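Local coordinates for protein molybdopterin molybdotransferase (PDB 1UZ5) that probably inserts molybdenum into adenylyl-molybdopterin, releasing AMP and Mo-molybdopterin, in the biosynthesis of the molybdenum cofactor, at residues P23-P29 with N173-R179. Residues are numbered along the deposited sequence; the frame is centred on the assembly and turned at random.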
loop_
_atom_site.group_PDB
_atom_site.type_symbol
_atom_site.label_atom_id
_atom_site.label_comp_id
_atom_site.label_asym_id
_atom_site.label_seq_id
_atom_site.Cartn_x
_atom_site.Cartn_y
_atom_site.Cartn_z
ATOM N N PRO A 23 7.773 11.712 8.646
ATOM C CA PRO A 23 6.519 11.880 9.381
ATOM C C PRO A 23 6.558 11.273 10.780
ATOM O O PRO A 23 5.753 11.623 11.642
ATOM C CB PRO A 23 5.506 11.191 8.475
ATOM C CG PRO A 23 6.301 10.044 7.929
ATOM C CD PRO A 23 7.626 10.702 7.580
ATOM N N GLY A 24 7.501 10.365 11.004
ATOM C CA GLY A 24 7.599 9.732 12.302
ATOM C C GLY A 24 6.809 8.440 12.334
ATOM O O GLY A 24 6.048 8.139 11.406
ATOM N N ILE A 25 6.983 7.682 13.414
ATOM C CA ILE A 25 6.310 6.402 13.583
ATOM C C ILE A 25 5.404 6.398 14.805
ATOM O O ILE A 25 5.677 7.077 15.792
ATOM C CB ILE A 25 7.347 5.271 13.737
ATOM C CG1 ILE A 25 8.235 5.219 12.490
ATOM C CG2 ILE A 25 6.648 3.940 13.961
ATOM C CD1 ILE A 25 9.368 4.222 12.581
ATOM N N GLU A 26 4.315 5.640 14.729
ATOM C CA GLU A 26 3.393 5.533 15.851
ATOM C C GLU A 26 2.850 4.109 15.920
ATOM O O GLU A 26 2.841 3.383 14.922
ATOM C CB GLU A 26 2.224 6.513 15.701
ATOM C CG GLU A 26 1.205 6.113 14.652
ATOM C CD GLU A 26 -0.043 6.981 14.678
ATOM O OE1 GLU A 26 -0.692 7.068 15.741
ATOM O OE2 GLU A 26 -0.378 7.573 13.633
ATOM N N GLU A 27 2.399 3.709 17.099
ATOM C CA GLU A 27 1.847 2.375 17.252
ATOM C C GLU A 27 0.346 2.476 17.382
ATOM O O GLU A 27 -0.171 3.291 18.140
ATOM C CB GLU A 27 2.422 1.671 18.483
ATOM C CG GLU A 27 3.901 1.346 18.382
ATOM C CD GLU A 27 4.329 0.290 19.380
ATOM O OE1 GLU A 27 4.057 0.464 20.589
ATOM O OE2 GLU A 27 4.936 -0.715 18.957
ATOM N N VAL A 28 -0.356 1.647 16.627
ATOM C CA VAL A 28 -1.809 1.639 16.678
ATOM C C VAL A 28 -2.255 0.212 16.959
ATOM O O VAL A 28 -1.556 -0.734 16.602
ATOM C CB VAL A 28 -2.411 2.074 15.331
ATOM C CG1 VAL A 28 -2.022 3.523 15.025
ATOM C CG2 VAL A 28 -1.922 1.142 14.229
ATOM N N PRO A 29 -3.414 0.043 17.613
ATOM C CA PRO A 29 -3.921 -1.299 17.914
ATOM C C PRO A 29 -4.112 -1.998 16.572
ATOM O O PRO A 29 -4.265 -1.332 15.547
ATOM C CB PRO A 29 -5.256 -1.023 18.600
ATOM C CG PRO A 29 -5.064 0.341 19.199
ATOM C CD PRO A 29 -4.328 1.080 18.121
ATOM N N ASN A 173 -0.976 -7.489 18.554
ATOM C CA ASN A 173 -2.135 -6.621 18.740
ATOM C C ASN A 173 -1.780 -5.126 18.644
ATOM O O ASN A 173 -2.635 -4.263 18.837
ATOM C CB ASN A 173 -2.820 -6.933 20.074
ATOM C CG ASN A 173 -2.040 -6.430 21.258
ATOM O OD1 ASN A 173 -0.813 -6.475 21.272
ATOM N ND2 ASN A 173 -2.753 -5.959 22.274
ATOM N N LYS A 174 -0.514 -4.838 18.353
ATOM C CA LYS A 174 -0.030 -3.466 18.186
ATOM C C LYS A 174 0.952 -3.460 17.029
ATOM O O LYS A 174 1.838 -4.310 16.959
ATOM C CB LYS A 174 0.680 -2.960 19.440
ATOM C CG LYS A 174 -0.233 -2.720 20.626
ATOM C CD LYS A 174 0.484 -1.931 21.712
ATOM C CE LYS A 174 1.769 -2.621 22.151
ATOM N NZ LYS A 174 2.516 -1.818 23.159
ATOM N N VAL A 175 0.804 -2.499 16.123
ATOM C CA VAL A 175 1.687 -2.426 14.970
ATOM C C VAL A 175 2.253 -1.020 14.741
ATOM O O VAL A 175 1.560 -0.017 14.917
ATOM C CB VAL A 175 0.948 -2.925 13.704
ATOM C CG1 VAL A 175 -0.303 -2.096 13.463
ATOM C CG2 VAL A 175 1.877 -2.877 12.500
ATOM N N LYS A 176 3.525 -0.961 14.367
ATOM C CA LYS A 176 4.199 0.304 14.109
ATOM C C LYS A 176 3.953 0.759 12.684
ATOM O O LYS A 176 4.355 0.099 11.728
ATOM C CB LYS A 176 5.703 0.164 14.344
ATOM C CG LYS A 176 6.079 0.031 15.817
ATOM C CD LYS A 176 7.587 -0.035 15.993
ATOM C CE LYS A 176 7.962 -0.063 17.465
ATOM N NZ LYS A 176 9.433 -0.083 17.658
ATOM N N VAL A 177 3.283 1.893 12.544
ATOM C CA VAL A 177 2.989 2.413 11.218
ATOM C C VAL A 177 3.494 3.845 11.081
ATOM O O VAL A 177 3.725 4.536 12.076
ATOM C CB VAL A 177 1.472 2.370 10.938
ATOM C CG1 VAL A 177 0.977 0.928 10.965
ATOM C CG2 VAL A 177 0.730 3.201 11.970
ATOM N N PHE A 178 3.689 4.278 9.843
ATOM C CA PHE A 178 4.151 5.637 9.595
ATOM C C PHE A 178 3.025 6.600 9.915
ATOM O O PHE A 178 1.856 6.315 9.631
ATOM C CB PHE A 178 4.534 5.824 8.126
ATOM C CG PHE A 178 5.855 5.228 7.750
ATOM C CD1 PHE A 178 7.034 5.715 8.301
ATOM C CD2 PHE A 178 5.927 4.213 6.799
ATOM C CE1 PHE A 178 8.265 5.206 7.907
ATOM C CE2 PHE A 178 7.154 3.695 6.398
ATOM C CZ PHE A 178 8.326 4.195 6.953
ATOM N N ARG A 179 3.360 7.726 10.532
ATOM C CA ARG A 179 2.350 8.739 10.799
ATOM C C ARG A 179 2.072 9.282 9.400
ATOM O O ARG A 179 2.915 9.167 8.511
ATOM C CB ARG A 179 2.902 9.842 11.703
ATOM C CG ARG A 179 3.080 9.413 13.149
ATOM C CD ARG A 179 3.681 10.529 13.986
ATOM N NE ARG A 179 3.896 10.110 15.367
ATOM C CZ ARG A 179 2.921 9.906 16.246
ATOM N NH1 ARG A 179 1.654 10.085 15.892
ATOM N NH2 ARG A 179 3.211 9.520 17.482
HETATM O O HOH W 1 4.852 -2.973 17.719
#
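Glu26 and Val28 pair with Val177 and Val175 in a two-stranded antiparallel sheet, strands 25-29 and 174-178, that joins segments at least 144 residues apart in sequence on the elongated MoeA chain. Both hydrogen-bonded pairs are doubly linked; Val177 N to Glu26 O, at 2.8 Å, is the shortest of the backbone bonds between the strands. Beyond the last pair, Arg179 N reaches Gly24 O at 2.9 Å, almost straight at the hydrogen (178°). On the face of the valines, Val28 CG2 lies 3.7 Å from Val175 CG1, the two side chains running alongside each other, whereas Val177 meets Val28 at about a right angle. Glu27, Lys174 and Lys176 share the other face with Pro29. Glu27 lies beside the extended Lys176, its OE2 3.4 Å from Lys176 CG, and OE1 makes a long salt bridge to Lys174 NZ; a water donates to Glu27 OE2 and, weakly, to Lys174 O. Glu26 has its strongest polar partner in Arg36, outside both strands, through a salt bridge from OE2. Its salt bridge from OE1 to Arg179 NH1 is long (3.8 Å) and rests on charge alone, OE1 standing well out of the guanidinium plane, while Glu26 CB sits over the centre of that group, 3.5 Å from Arg179 CZ.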